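Local structure of beta-lactamase-related domain-containing protein (Bacteroides dorei DSM 17855, 5TGF) at residues K215-N220 with P294-R299; V63-I68 with Q235-D240; G29-V34 with V39-A44. The protein is probably a serine hydrolase of the beta-lactamase-related family and can bind calcium, although its substrate is unknown. One frame throughout, in Å; residues are numbered along the deposited sequence. Where two conformers were deposited one is given.

Interaction 1 of 3, residues K215-N220 with P294-R299; sequences KMIYHN and PWINKR
Ile-296, on strand 293-297, offers two separate branches to the last turn of helix 207-218, one to Ile-217 and one to Tyr-218. Its CG1-CD1 arm, with CG1 set anti to the carbonyl carbon (chi1 -70°), reaches across until CD1 lies 3.6 Å from Ile-217 CG2, the two side chains meeting at about a right angle. The same CD1 also lies 4.0 Å from the backbone N of Tyr-218. The other branch, CG2 of Ile-296, comes to the edge of the Tyr-218 ring, near its plane, 3.9 Å from Tyr-218 CD1. Across the ring, CD2 of Tyr-218 stands 3.9 Å above the centre of the His-219 ring, and His-219 NE2 bonds to Asp-37. Just beyond the helix the chain closes in a Schellman motif, with Asn-220 at positive phi and its N bonded to Ile-217 O (3.0 Å). Tyr-303, on the neighbouring strand 302-307, touches both Tyr-218 and Ile-296. Helix end and sheet are thus joined by hydrocarbon packing, the two methyl ends of one isoleucine against an aliphatic chain and an aromatic edge, while the strand bonds to its sheet neighbours (Ile-296 with Ile-284) and the helix closes with its own turn.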
ATOM      1  N   LYS A 215      -4.885 -11.770  -4.763  1.00 16.52           N
ATOM      2  CA  LYS A 215      -5.040 -13.231  -4.754  1.00 18.78           C
ATOM      3  C   LYS A 215      -3.752 -13.902  -4.276  1.00 19.55           C
ATOM      4  O   LYS A 215      -3.783 -14.791  -3.409  1.00 20.55           O
ATOM      5  CB  LYS A 215      -5.424 -13.738  -6.142  1.00 22.12           C
ATOM      6  CG  LYS A 215      -5.726 -15.239  -6.210  1.00 28.02           C
ATOM      7  CD  LYS A 215      -5.955 -15.747  -7.625  1.00 28.84           C
ATOM      8  CE  LYS A 215      -6.257 -17.256  -7.595  1.00 34.28           C
ATOM      9  NZ  LYS A 215      -6.445 -17.817  -8.958  1.00 36.60           N
HETATM   10  N   MSE A 216      -2.621 -13.486  -4.833  1.00 17.87           N
HETATM   11  CA  MSE A 216      -1.318 -13.951  -4.387  1.00 19.07           C
HETATM   12  C   MSE A 216      -1.115 -13.747  -2.912  1.00 19.13           C
HETATM   13  O   MSE A 216      -0.648 -14.651  -2.216  1.00 18.94           O
HETATM   14  CB  MSE A 216      -0.212 -13.291  -5.219  1.00 21.37           C
HETATM   15  CG  MSE A 216       1.181 -13.848  -4.883  1.00 22.16           C
HETATM   16 SE   MSE A 216       2.084 -12.784  -3.488  0.73 21.82          SE
HETATM   17  CE  MSE A 216       2.272 -11.070  -4.451  1.00 18.47           C
ATOM     18  N   ILE A 217      -1.382 -12.536  -2.406  1.00 16.99           N
ATOM     19  CA  ILE A 217      -1.197 -12.260  -0.998  1.00 15.45           C
ATOM     20  C   ILE A 217      -2.134 -13.124  -0.147  1.00 16.22           C
ATOM     21  O   ILE A 217      -1.734 -13.615   0.918  1.00 18.32           O
ATOM     22  CB  ILE A 217      -1.442 -10.739  -0.696  1.00 16.22           C
ATOM     23  CG1 ILE A 217      -0.353  -9.898  -1.364  1.00 15.09           C
ATOM     24  CG2 ILE A 217      -1.418 -10.449   0.779  1.00 16.39           C
ATOM     25  CD1 ILE A 217       1.045 -10.066  -0.800  1.00 15.05           C
ATOM     26  N   TYR A 218      -3.378 -13.238  -0.586  1.00 16.36           N
ATOM     27  CA  TYR A 218      -4.407 -14.010   0.116  1.00 20.08           C
ATOM     28  C   TYR A 218      -3.998 -15.483   0.261  1.00 19.20           C
ATOM     29  O   TYR A 218      -4.346 -16.130   1.247  1.00 20.23           O
ATOM     30  CB  TYR A 218      -5.755 -13.918  -0.610  1.00 20.42           C
ATOM     31  CG  TYR A 218      -6.855 -14.653   0.150  1.00 21.67           C
ATOM     32  CD1 TYR A 218      -7.484 -14.054   1.232  1.00 24.48           C
ATOM     33  CD2 TYR A 218      -7.256 -15.945  -0.212  1.00 26.94           C
ATOM     34  CE1 TYR A 218      -8.457 -14.720   1.972  1.00 26.23           C
ATOM     35  CE2 TYR A 218      -8.260 -16.604   0.497  1.00 26.04           C
ATOM     36  CZ  TYR A 218      -8.837 -15.973   1.603  1.00 28.41           C
ATOM     37  OH  TYR A 218      -9.840 -16.556   2.333  1.00 33.84           O
ATOM     38  N   HIS A 219      -3.291 -16.009  -0.721  1.00 17.31           N
ATOM     39  CA  HIS A 219      -2.755 -17.357  -0.651  1.00 21.80           C
ATOM     40  C   HIS A 219      -1.324 -17.427  -0.095  1.00 22.38           C
ATOM     41  O   HIS A 219      -0.545 -18.347  -0.426  1.00 20.60           O
ATOM     42  CB  HIS A 219      -2.873 -18.008  -2.020  1.00 22.62           C
ATOM     43  CG  HIS A 219      -4.285 -18.249  -2.440  1.00 26.05           C
ATOM     44  ND1 HIS A 219      -5.084 -19.194  -1.841  1.00 31.42           N
ATOM     45  CD2 HIS A 219      -5.059 -17.641  -3.367  1.00 28.42           C
ATOM     46  CE1 HIS A 219      -6.284 -19.169  -2.389  1.00 29.32           C
ATOM     47  NE2 HIS A 219      -6.294 -18.239  -3.322  1.00 30.08           N
ATOM     48  N   ASN A 220      -0.986 -16.485   0.796  1.00 20.69           N
ATOM     49  CA  ASN A 220       0.272 -16.542   1.533  0.53 22.46           C
ATOM     50  C   ASN A 220       1.471 -16.619   0.583  1.00 22.02           C
ATOM     51  O   ASN A 220       2.468 -17.279   0.877  1.00 20.48           O
ATOM     52  CB  ASN A 220       0.259 -17.733   2.505  0.53 22.45           C
ATOM     53  CG  ASN A 220       1.028 -17.457   3.785  0.53 26.30           C
ATOM     54  OD1 ASN A 220       1.094 -16.326   4.265  0.53 26.78           O
ATOM     55  ND2 ASN A 220       1.579 -18.503   4.369  0.53 30.58           N
ATOM     56  N   PRO A 294      -7.861  -1.341  -1.657  1.00 10.83           N
ATOM     57  CA  PRO A 294      -7.682  -2.758  -1.624  1.00 12.47           C
ATOM     58  C   PRO A 294      -7.717  -3.318  -0.201  1.00 12.64           C
ATOM     59  O   PRO A 294      -7.145  -2.722   0.719  1.00 11.80           O
ATOM     60  CB  PRO A 294      -6.298  -2.919  -2.237  1.00 12.25           C
ATOM     61  CG  PRO A 294      -5.543  -1.696  -1.760  1.00 11.86           C
ATOM     62  CD  PRO A 294      -6.571  -0.631  -1.505  1.00 12.17           C
ATOM     63  N   TRP A 295      -8.330  -4.479  -0.014  1.00 12.26           N
ATOM     64  CA  TRP A 295      -8.307  -5.095   1.301  1.00 12.73           C
ATOM     65  C   TRP A 295      -8.393  -6.599   1.279  1.00 12.99           C
ATOM     66  O   TRP A 295      -8.890  -7.208   0.305  1.00 13.34           O
ATOM     67  CB  TRP A 295      -9.415  -4.527   2.170  1.00 12.61           C
ATOM     68  CG  TRP A 295     -10.758  -5.156   1.981  1.00 13.37           C
ATOM     69  CD1 TRP A 295     -11.375  -6.022   2.842  1.00 15.12           C
ATOM     70  CD2 TRP A 295     -11.706  -4.891   0.937  1.00 13.51           C
ATOM     71  NE1 TRP A 295     -12.608  -6.389   2.339  1.00 14.68           N
ATOM     72  CE2 TRP A 295     -12.866  -5.662   1.214  1.00 14.89           C
ATOM     73  CE3 TRP A 295     -11.700  -4.066  -0.201  1.00 15.79           C
ATOM     74  CZ2 TRP A 295     -13.996  -5.679   0.361  1.00 14.01           C
ATOM     75  CZ3 TRP A 295     -12.818  -4.078  -1.053  1.00 14.03           C
ATOM     76  CH2 TRP A 295     -13.963  -4.858  -0.742  1.00 15.64           C
ATOM     77  N   ILE A 296      -7.987  -7.177   2.398  1.00 12.81           N
ATOM     78  CA  ILE A 296      -8.222  -8.582   2.686  1.00 14.62           C
ATOM     79  C   ILE A 296      -8.870  -8.651   4.071  1.00 15.36           C
ATOM     80  O   ILE A 296      -8.415  -7.977   5.017  1.00 14.25           O
ATOM     81  CB  ILE A 296      -6.914  -9.356   2.688  1.00 15.47           C
ATOM     82  CG1 ILE A 296      -6.338  -9.457   1.275  1.00 17.50           C
ATOM     83  CG2 ILE A 296      -7.082 -10.728   3.305  1.00 20.06           C
ATOM     84  CD1 ILE A 296      -4.965 -10.102   1.261  1.00 17.71           C
ATOM     85  N   ASN A 297      -9.931  -9.454   4.200  1.00 13.46           N
ATOM     86  CA  ASN A 297     -10.495  -9.811   5.506  1.00 14.39           C
ATOM     87  C   ASN A 297     -10.435 -11.331   5.674  1.00 15.30           C
ATOM     88  O   ASN A 297     -11.178 -12.090   4.998  1.00 16.95           O
ATOM     89  CB  ASN A 297     -11.918  -9.284   5.664  1.00 13.44           C
ATOM     90  CG  ASN A 297     -12.472  -9.516   7.081  1.00 14.43           C
ATOM     91  OD1 ASN A 297     -12.501 -10.645   7.575  1.00 14.96           O
ATOM     92  ND2 ASN A 297     -12.850  -8.445   7.749  1.00 15.27           N
ATOM     93  N   LYS A 298      -9.513 -11.779   6.511  1.00 15.24           N
ATOM     94  CA  LYS A 298      -9.284 -13.219   6.653  1.00 19.48           C
ATOM     95  C   LYS A 298     -10.451 -13.955   7.311  1.00 22.97           C
ATOM     96  O   LYS A 298     -10.633 -15.123   7.069  1.00 20.56           O
ATOM     97  CB  LYS A 298      -7.995 -13.502   7.407  1.00 23.02           C
ATOM     98  CG  LYS A 298      -6.758 -12.979   6.688  1.00 24.15           C
ATOM     99  CD  LYS A 298      -5.507 -13.319   7.465  1.00 30.67           C
ATOM    100  CE  LYS A 298      -4.364 -12.397   7.074  1.00 35.49           C
ATOM    101  NZ  LYS A 298      -3.068 -12.938   7.524  1.00 43.00           N
ATOM    102  N   ARG A 299     -11.191 -13.285   8.180  1.00 20.65           N
ATOM    103  CA  ARG A 299     -12.334 -13.891   8.821  1.00 22.78           C
ATOM    104  C   ARG A 299     -13.490 -14.102   7.855  1.00 22.75           C
ATOM    105  O   ARG A 299     -14.104 -15.161   7.892  1.00 23.18           O
ATOM    106  CB  ARG A 299     -12.789 -13.044   9.992  1.00 23.97           C
ATOM    107  CG  ARG A 299     -11.822 -13.151  11.157  1.00 27.49           C
ATOM    108  CD  ARG A 299     -12.528 -12.822  12.451  1.00 29.79           C
ATOM    109  NE  ARG A 299     -11.590 -12.836  13.566  1.00 29.26           N
ATOM    110  CZ  ARG A 299     -11.821 -12.236  14.722  1.00 30.90           C
ATOM    111  NH1 ARG A 299     -12.970 -11.577  14.905  1.00 27.08           N
ATOM    112  NH2 ARG A 299     -10.908 -12.307  15.689  1.00 32.51           N
TER

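Interaction 2 of 3, residues V63-I68 with Q235-D240; sequences VAAAVI and QTMQAD
Ala-65 and Met-237 are where the backbones of 63-68 and 235-240 come nearest, CA to CA 7.6 Å; the segments belong to helices 60-74 and 231-238. Segment 63-68 is regular alpha helix, tied by i to i-4 bonds such as Val-67 N to Val-63 O (3.0 Å) and Ile-68 N to Ala-64 O (3.1 Å). In 235-240 the backbone tightens instead: Ala-239 N bonds to Thr-236 O at 3.2 Å, a three-residue step, and the chain then extends toward Asp-240. The separation is bridged by one long side chain, that of Met-237, deposited as selenomethionine. CG lies anti to the carbonyl carbon (chi1 -72°) and the chain runs on extended to SE, after which it bends (chi3 69°) and lays its terminal methyl along the surface of the other helix. That methyl, CE, does all the touching. It rests against two alanine methyls, Met-237 CE standing 4.1 Å from Ala-65 CB and 4.0 Å from Ala-66 CB, and comes still nearer the backbone, 3.7 Å from Ala-66 N. Ala-65 directs its CB at the oncoming helix, whereas that of Ala-66 points off to one side, where it also meets Phe-213 of helix 207-218. Behind Met-237, its backbone bonds to Leu-267, which ties the short helix to the following part of the fold. Helix 60-74 begins just after Ser-58 and carries Lys-61, residues that fit the SxxK signature of serine beta-lactamases and related peptidases; Ala-65 lies near this group without touching it. The side-chain contact is apolar, and CE also packs on the helix backbone at Ala-66 N. A flexible, polarisable side chain spans the distance to a smooth alanine surface, so the fit depends on shape and dispersion, with no polar pairing across the buried interface.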
ATOM      1  N   VAL A  63       2.036  -3.163  -2.805  1.00 13.28           N
ATOM      2  CA  VAL A  63       2.768  -3.774  -3.936  1.00 13.27           C
ATOM      3  C   VAL A  63       4.268  -3.505  -3.834  1.00 13.70           C
ATOM      4  O   VAL A  63       5.080  -4.393  -4.059  1.00 13.82           O
ATOM      5  CB  VAL A  63       2.215  -3.300  -5.293  1.00 14.32           C
ATOM      6  CG1 VAL A  63       2.988  -3.962  -6.444  1.00 14.13           C
ATOM      7  CG2 VAL A  63       0.717  -3.575  -5.381  1.00 14.87           C
ATOM      8  N   ALA A  64       4.657  -2.297  -3.454  1.00 12.98           N
ATOM      9  CA  ALA A  64       6.093  -1.988  -3.350  1.00 14.07           C
ATOM     10  C   ALA A  64       6.783  -2.763  -2.231  1.00 14.05           C
ATOM     11  O   ALA A  64       7.905  -3.275  -2.398  1.00 13.90           O
ATOM     12  CB  ALA A  64       6.282  -0.492  -3.166  1.00 14.93           C
ATOM     13  N   ALA A  65       6.103  -2.913  -1.097  1.00 13.76           N
ATOM     14  CA  ALA A  65       6.602  -3.770  -0.026  1.00 13.14           C
ATOM     15  C   ALA A  65       6.766  -5.233  -0.509  1.00 13.27           C
ATOM     16  O   ALA A  65       7.734  -5.913  -0.125  1.00 14.39           O
ATOM     17  CB  ALA A  65       5.664  -3.718   1.168  1.00 13.48           C
ATOM     18  N   ALA A  66       5.839  -5.698  -1.331  1.00 11.68           N
ATOM     19  CA  ALA A  66       5.955  -7.052  -1.927  1.00 14.07           C
ATOM     20  C   ALA A  66       7.170  -7.203  -2.876  1.00 14.89           C
ATOM     21  O   ALA A  66       7.817  -8.257  -2.874  1.00 15.11           O
ATOM     22  CB  ALA A  66       4.683  -7.434  -2.639  1.00 13.84           C
ATOM     23  N   VAL A  67       7.514  -6.160  -3.637  1.00 14.17           N
ATOM     24  CA  VAL A  67       8.696  -6.220  -4.496  1.00 15.95           C
ATOM     25  C   VAL A  67       9.955  -6.369  -3.613  1.00 16.44           C
ATOM     26  O   VAL A  67      10.812  -7.226  -3.854  1.00 16.40           O
ATOM     27  CB  VAL A  67       8.814  -4.973  -5.388  1.00 14.94           C
ATOM     28  CG1 VAL A  67      10.111  -4.987  -6.187  1.00 16.64           C
ATOM     29  CG2 VAL A  67       7.634  -4.863  -6.335  1.00 16.40           C
ATOM     30  N   ILE A  68      10.035  -5.561  -2.559  1.00 14.50           N
ATOM     31  CA  ILE A  68      11.142  -5.625  -1.623  1.00 15.95           C
ATOM     32  C   ILE A  68      11.179  -6.986  -0.889  1.00 16.55           C
ATOM     33  O   ILE A  68      12.254  -7.575  -0.737  1.00 16.69           O
ATOM     34  CB  ILE A  68      11.121  -4.446  -0.623  1.00 14.98           C
ATOM     35  CG1 ILE A  68      11.216  -3.114  -1.373  1.00 17.55           C
ATOM     36  CG2 ILE A  68      12.203  -4.608   0.459  1.00 15.54           C
ATOM     37  CD1 ILE A  68      10.968  -1.909  -0.493  1.00 19.23           C
ATOM     38  N   GLN A 235       3.770 -13.165   6.108  1.00 18.36           N
ATOM     39  CA  GLN A 235       3.443 -13.021   7.521  1.00 20.68           C
ATOM     40  C   GLN A 235       4.125 -11.804   8.162  1.00 20.06           C
ATOM     41  O   GLN A 235       3.485 -11.024   8.890  1.00 19.06           O
ATOM     42  CB  GLN A 235       3.756 -14.292   8.304  1.00 24.63           C
ATOM     43  CG  GLN A 235       2.794 -15.429   8.001  1.00 34.28           C
ATOM     44  CD  GLN A 235       1.333 -15.040   8.245  1.00 42.03           C
ATOM     45  OE1 GLN A 235       0.547 -14.889   7.300  1.00 40.80           O
ATOM     46  NE2 GLN A 235       0.981 -14.820   9.514  1.00 54.13           N
ATOM     47  N   THR A 236       5.388 -11.601   7.830  1.00 17.93           N
ATOM     48  CA  THR A 236       6.156 -10.455   8.346  1.00 17.70           C
ATOM     49  C   THR A 236       5.570  -9.127   7.813  1.00 16.05           C
ATOM     50  O   THR A 236       5.477  -8.164   8.565  1.00 17.82           O
ATOM     51  CB  THR A 236       7.645 -10.572   7.976  1.00 19.16           C
ATOM     52  OG1 THR A 236       8.204 -11.707   8.679  1.00 21.86           O
ATOM     53  CG2 THR A 236       8.427  -9.307   8.369  1.00 19.87           C
HETATM   54  N   MSE A 237       5.131  -9.107   6.554  1.00 15.99           N
HETATM   55  CA  MSE A 237       4.506  -7.911   5.994  1.00 15.86           C
HETATM   56  C   MSE A 237       3.242  -7.530   6.750  1.00 15.44           C
HETATM   57  O   MSE A 237       2.840  -6.354   6.759  1.00 16.15           O
HETATM   58  CB  MSE A 237       4.185  -8.132   4.503  1.00 18.11           C
HETATM   59  CG  MSE A 237       5.406  -8.157   3.556  1.00 18.23           C
HETATM   60 SE   MSE A 237       4.809  -8.841   1.796  0.76 21.11          SE
HETATM   61  CE  MSE A 237       3.686  -7.289   1.253  1.00 21.30           C
ATOM     62  N   GLN A 238       2.544  -8.534   7.263  1.00 15.60           N
ATOM     63  CA  GLN A 238       1.265  -8.370   7.985  1.00 16.14           C
ATOM     64  C   GLN A 238       1.392  -8.243   9.495  1.00 16.58           C
ATOM     65  O   GLN A 238       0.380  -8.019  10.178  1.00 15.76           O
ATOM     66  CB  GLN A 238       0.327  -9.529   7.607  1.00 16.71           C
ATOM     67  CG  GLN A 238       0.000  -9.552   6.132  1.00 18.33           C
ATOM     68  CD  GLN A 238      -0.912 -10.694   5.711  1.00 20.00           C
ATOM     69  OE1 GLN A 238      -1.427 -11.446   6.550  1.00 20.08           O
ATOM     70  NE2 GLN A 238      -1.205 -10.764   4.418  1.00 17.35           N
ATOM     71  N   ALA A 239       2.604  -8.392  10.027  1.00 15.78           N
ATOM     72  CA  ALA A 239       2.838  -8.322  11.473  1.00 17.12           C
ATOM     73  C   ALA A 239       2.890  -6.873  11.949  1.00 17.96           C
ATOM     74  O   ALA A 239       3.083  -5.962  11.171  1.00 17.52           O
ATOM     75  CB  ALA A 239       4.164  -9.004  11.849  1.00 18.13           C
ATOM     76  N   ASP A 240       2.825  -6.709  13.257  1.00 16.78           N
ATOM     77  CA  ASP A 240       3.029  -5.430  13.903  1.00 19.61           C
ATOM     78  C   ASP A 240       4.442  -4.927  13.631  1.00 17.28           C
ATOM     79  O   ASP A 240       5.388  -5.474  14.154  1.00 18.36           O
ATOM     80  CB  ASP A 240       2.840  -5.605  15.424  1.00 20.36           C
ATOM     81  CG  ASP A 240       3.034  -4.315  16.205  1.00 21.87           C
ATOM     82  OD1 ASP A 240       3.164  -3.223  15.618  1.00 22.62           O
ATOM     83  OD2 ASP A 240       2.970  -4.373  17.430  1.00 24.17           O
TER

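Interaction 3 of 3, residues G29-V34 with V39-A44; sequences GAICVV and VLFEKA
Val-33 O receives two backbone N-H groups, a short bond from Leu-40 N (2.8 Å) and a weak one from Phe-41 N (3.4 Å), and this double acceptance is the signature of a classic beta bulge. It interrupts the antiparallel hairpin of strands 28-35 and 38-46 close to its turn. Val-33 N returns a strong bond to Phe-41 O (2.8 Å). Farther from the turn, the hydrogen-bonded pair of Ile-31 and Lys-43 is closed in both directions: Ile-31 N reaches Lys-43 O at 3.0 Å with a nearly straight N-H (164°), while Lys-43 N meets Ile-31 O at 3.1 Å, tilted 17° from the carbonyl plane. The amine of Lys-43 leads away to a salt bridge with Asp-14 of helix 11-22. Between these pairs, CA-H groups of Cys-32 and Glu-42 point at facing carbonyls.

Packing differs on the two faces. One carries Ala-30, Cys-32 and Val-34 with Val-39, Glu-42 and Ala-44; here Cys-32 SG rests 4.1 Å from Val-39 CG1, and Leu-207 of helix 207-218 covers Ala-30 and Cys-32. On the other, Leu-13 of helix 11-22 lies against both Ile-31 and Phe-41, and the phenyl ring also meets Phe-10. Swung anti to the backbone N (chi1 -174°), the Phe-41 side chain crosses that of Ile-31 at about a right angle, with Phe-41 CE2 3.6 Å from Ile-31 CG2.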
ATOM      1  N   GLY A  29     -15.492   4.042 -11.981  1.00 17.20           N
ATOM      2  CA  GLY A  29     -14.856   3.197 -10.990  1.00 14.53           C
ATOM      3  C   GLY A  29     -15.095   1.747 -11.303  1.00 16.58           C
ATOM      4  O   GLY A  29     -15.918   1.421 -12.173  1.00 16.96           O
ATOM      5  N   ALA A  30     -14.456   0.858 -10.554  1.00 14.59           N
ATOM      6  CA  ALA A  30     -14.738  -0.561 -10.713  1.00 16.26           C
ATOM      7  C   ALA A  30     -14.424  -1.285  -9.420  1.00 16.61           C
ATOM      8  O   ALA A  30     -13.501  -0.900  -8.688  1.00 15.50           O
ATOM      9  CB  ALA A  30     -13.928  -1.175 -11.857  1.00 14.68           C
ATOM     10  N   ILE A  31     -15.149  -2.372  -9.182  1.00 16.50           N
ATOM     11  CA  ILE A  31     -14.919  -3.191  -8.007  1.00 17.29           C
ATOM     12  C   ILE A  31     -14.940  -4.680  -8.339  1.00 19.73           C
ATOM     13  O   ILE A  31     -15.628  -5.119  -9.293  1.00 19.12           O
ATOM     14  CB  ILE A  31     -15.939  -2.854  -6.929  1.00 17.40           C
ATOM     15  CG1 ILE A  31     -15.551  -3.530  -5.628  1.00 18.13           C
ATOM     16  CG2 ILE A  31     -17.341  -3.231  -7.355  1.00 20.68           C
ATOM     17  CD1 ILE A  31     -16.122  -2.847  -4.425  1.00 17.89           C
ATOM     18  N   CYS A  32     -14.155  -5.437  -7.582  1.00 17.29           N
ATOM     19  CA  CYS A  32     -14.203  -6.913  -7.587  1.00 17.53           C
ATOM     20  C   CYS A  32     -14.082  -7.432  -6.157  1.00 18.17           C
ATOM     21  O   CYS A  32     -13.202  -6.971  -5.414  1.00 17.15           O
ATOM     22  CB  CYS A  32     -13.095  -7.476  -8.471  1.00 17.73           C
ATOM     23  SG  CYS A  32     -13.111  -9.296  -8.625  1.00 22.31           S
ATOM     24  N   VAL A  33     -15.002  -8.318  -5.759  1.00 17.11           N
ATOM     25  CA  VAL A  33     -15.017  -8.950  -4.426  1.00 17.35           C
ATOM     26  C   VAL A  33     -14.975 -10.468  -4.605  1.00 18.09           C
ATOM     27  O   VAL A  33     -15.807 -11.034  -5.337  1.00 20.71           O
ATOM     28  CB  VAL A  33     -16.278  -8.573  -3.606  1.00 17.76           C
ATOM     29  CG1 VAL A  33     -16.264  -9.263  -2.250  1.00 20.72           C
ATOM     30  CG2 VAL A  33     -16.423  -7.058  -3.483  1.00 18.09           C
ATOM     31  N   VAL A  34     -14.008 -11.113  -3.962  1.00 15.17           N
ATOM     32  CA  VAL A  34     -13.788 -12.534  -4.097  1.00 19.46           C
ATOM     33  C   VAL A  34     -13.872 -13.171  -2.723  1.00 21.27           C
ATOM     34  O   VAL A  34     -13.262 -12.665  -1.763  1.00 18.99           O
ATOM     35  CB  VAL A  34     -12.399 -12.828  -4.696  1.00 21.43           C
ATOM     36  CG1 VAL A  34     -12.174 -14.326  -4.896  1.00 24.50           C
ATOM     37  CG2 VAL A  34     -12.245 -12.105  -6.031  1.00 21.61           C
ATOM     38  N   VAL A  39     -15.554 -15.282  -7.430  1.00 24.67           N
ATOM     39  CA  VAL A  39     -15.914 -13.889  -7.609  1.00 24.73           C
ATOM     40  C   VAL A  39     -17.384 -13.665  -7.236  1.00 26.13           C
ATOM     41  O   VAL A  39     -18.269 -14.124  -7.938  1.00 27.69           O
ATOM     42  CB  VAL A  39     -15.642 -13.429  -9.050  1.00 24.41           C
ATOM     43  CG1 VAL A  39     -16.165 -12.024  -9.268  1.00 26.03           C
ATOM     44  CG2 VAL A  39     -14.148 -13.493  -9.343  1.00 24.81           C
ATOM     45  N   LEU A  40     -17.651 -12.940  -6.156  1.00 21.05           N
ATOM     46  CA  LEU A  40     -19.038 -12.698  -5.705  1.00 21.72           C
ATOM     47  C   LEU A  40     -19.682 -11.485  -6.337  1.00 22.50           C
ATOM     48  O   LEU A  40     -20.895 -11.410  -6.431  1.00 19.98           O
ATOM     49  CB  LEU A  40     -19.097 -12.529  -4.189  1.00 23.19           C
ATOM     50  CG  LEU A  40     -18.671 -13.707  -3.317  1.00 26.73           C
ATOM     51  CD1 LEU A  40     -19.226 -13.478  -1.919  1.00 26.78           C
ATOM     52  CD2 LEU A  40     -19.146 -15.056  -3.868  1.00 25.08           C
ATOM     53  N   PHE A  41     -18.888 -10.484  -6.679  1.00 20.52           N
ATOM     54  CA  PHE A  41     -19.410  -9.237  -7.198  1.00 20.34           C
ATOM     55  C   PHE A  41     -18.313  -8.535  -7.971  1.00 20.81           C
ATOM     56  O   PHE A  41     -17.202  -8.392  -7.482  1.00 19.87           O
ATOM     57  CB  PHE A  41     -19.923  -8.357  -6.057  1.00 21.10           C
ATOM     58  CG  PHE A  41     -20.600  -7.111  -6.525  1.00 20.82           C
ATOM     59  CD1 PHE A  41     -21.885  -7.155  -7.065  1.00 20.61           C
ATOM     60  CD2 PHE A  41     -19.969  -5.890  -6.431  1.00 19.20           C
ATOM     61  CE1 PHE A  41     -22.499  -5.980  -7.497  1.00 23.20           C
ATOM     62  CE2 PHE A  41     -20.578  -4.730  -6.866  1.00 20.60           C
ATOM     63  CZ  PHE A  41     -21.849  -4.767  -7.375  1.00 20.52           C
ATOM     64  N   GLU A  42     -18.642  -8.121  -9.199  1.00 21.67           N
ATOM     65  CA  GLU A  42     -17.685  -7.451 -10.082  1.00 23.41           C
ATOM     66  C   GLU A  42     -18.468  -6.553 -11.012  1.00 22.18           C
ATOM     67  O   GLU A  42     -19.393  -7.011 -11.678  1.00 22.88           O
ATOM     68  CB  GLU A  42     -16.883  -8.481 -10.882  1.00 28.67           C
ATOM     69  CG  GLU A  42     -15.621  -7.951 -11.540  1.00 35.88           C
ATOM     70  CD  GLU A  42     -14.764  -9.064 -12.138  1.00 46.12           C
ATOM     71  OE1 GLU A  42     -15.313  -9.963 -12.815  1.00 48.41           O
ATOM     72  OE2 GLU A  42     -13.536  -9.060 -11.904  1.00 58.50           O
ATOM     73  N   LYS A  43     -18.141  -5.261 -11.028  1.00 18.76           N
ATOM     74  CA  LYS A  43     -18.951  -4.278 -11.732  1.00 19.60           C
ATOM     75  C   LYS A  43     -18.126  -3.048 -12.023  1.00 20.87           C
ATOM     76  O   LYS A  43     -17.304  -2.618 -11.185  1.00 17.89           O
ATOM     77  CB  LYS A  43     -20.147  -3.856 -10.895  1.00 21.89           C
ATOM     78  CG  LYS A  43     -21.118  -2.961 -11.647  1.00 24.90           C
ATOM     79  CD  LYS A  43     -22.419  -2.752 -10.902  1.00 27.77           C
ATOM     80  CE  LYS A  43     -23.324  -1.828 -11.688  1.00 29.32           C
ATOM     81  NZ  LYS A  43     -24.546  -1.468 -10.909  1.00 31.41           N
ATOM     82  N   ALA A  44     -18.328  -2.490 -13.210  1.00 19.59           N
ATOM     83  CA  ALA A  44     -17.683  -1.238 -13.573  1.00 21.16           C
ATOM     84  C   ALA A  44     -18.736  -0.147 -13.680  1.00 21.34           C
ATOM     85  O   ALA A  44     -19.890  -0.416 -13.988  1.00 25.07           O
ATOM     86  CB  ALA A  44     -16.906  -1.407 -14.867  1.00 21.72           C
TER

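Together the contacts run from a sheet edge into the helices. Interactions 1 and 3 use the same antiparallel sheet, their centres 15 Å apart; strand 302-307 lies between strands 293-297 and 28-35, yet Trp-295 CH2 still comes within 4.3 Å of Val-33 CG2. Interactions 1 and 2, 12 Å apart between centres, touch directly, as Ile-217 CG2 packs 3.7 Å from Gln-238 NE2. Interactions 2 and 3 remain about 14 Å apart at their nearest atoms. Ala-65 lies near residues fitting the SxxK pattern, a probable active site by family; the Met-237 side chain is about 9 Å from that of Val-72, part of a calcium site seen in this protein but without an ion here.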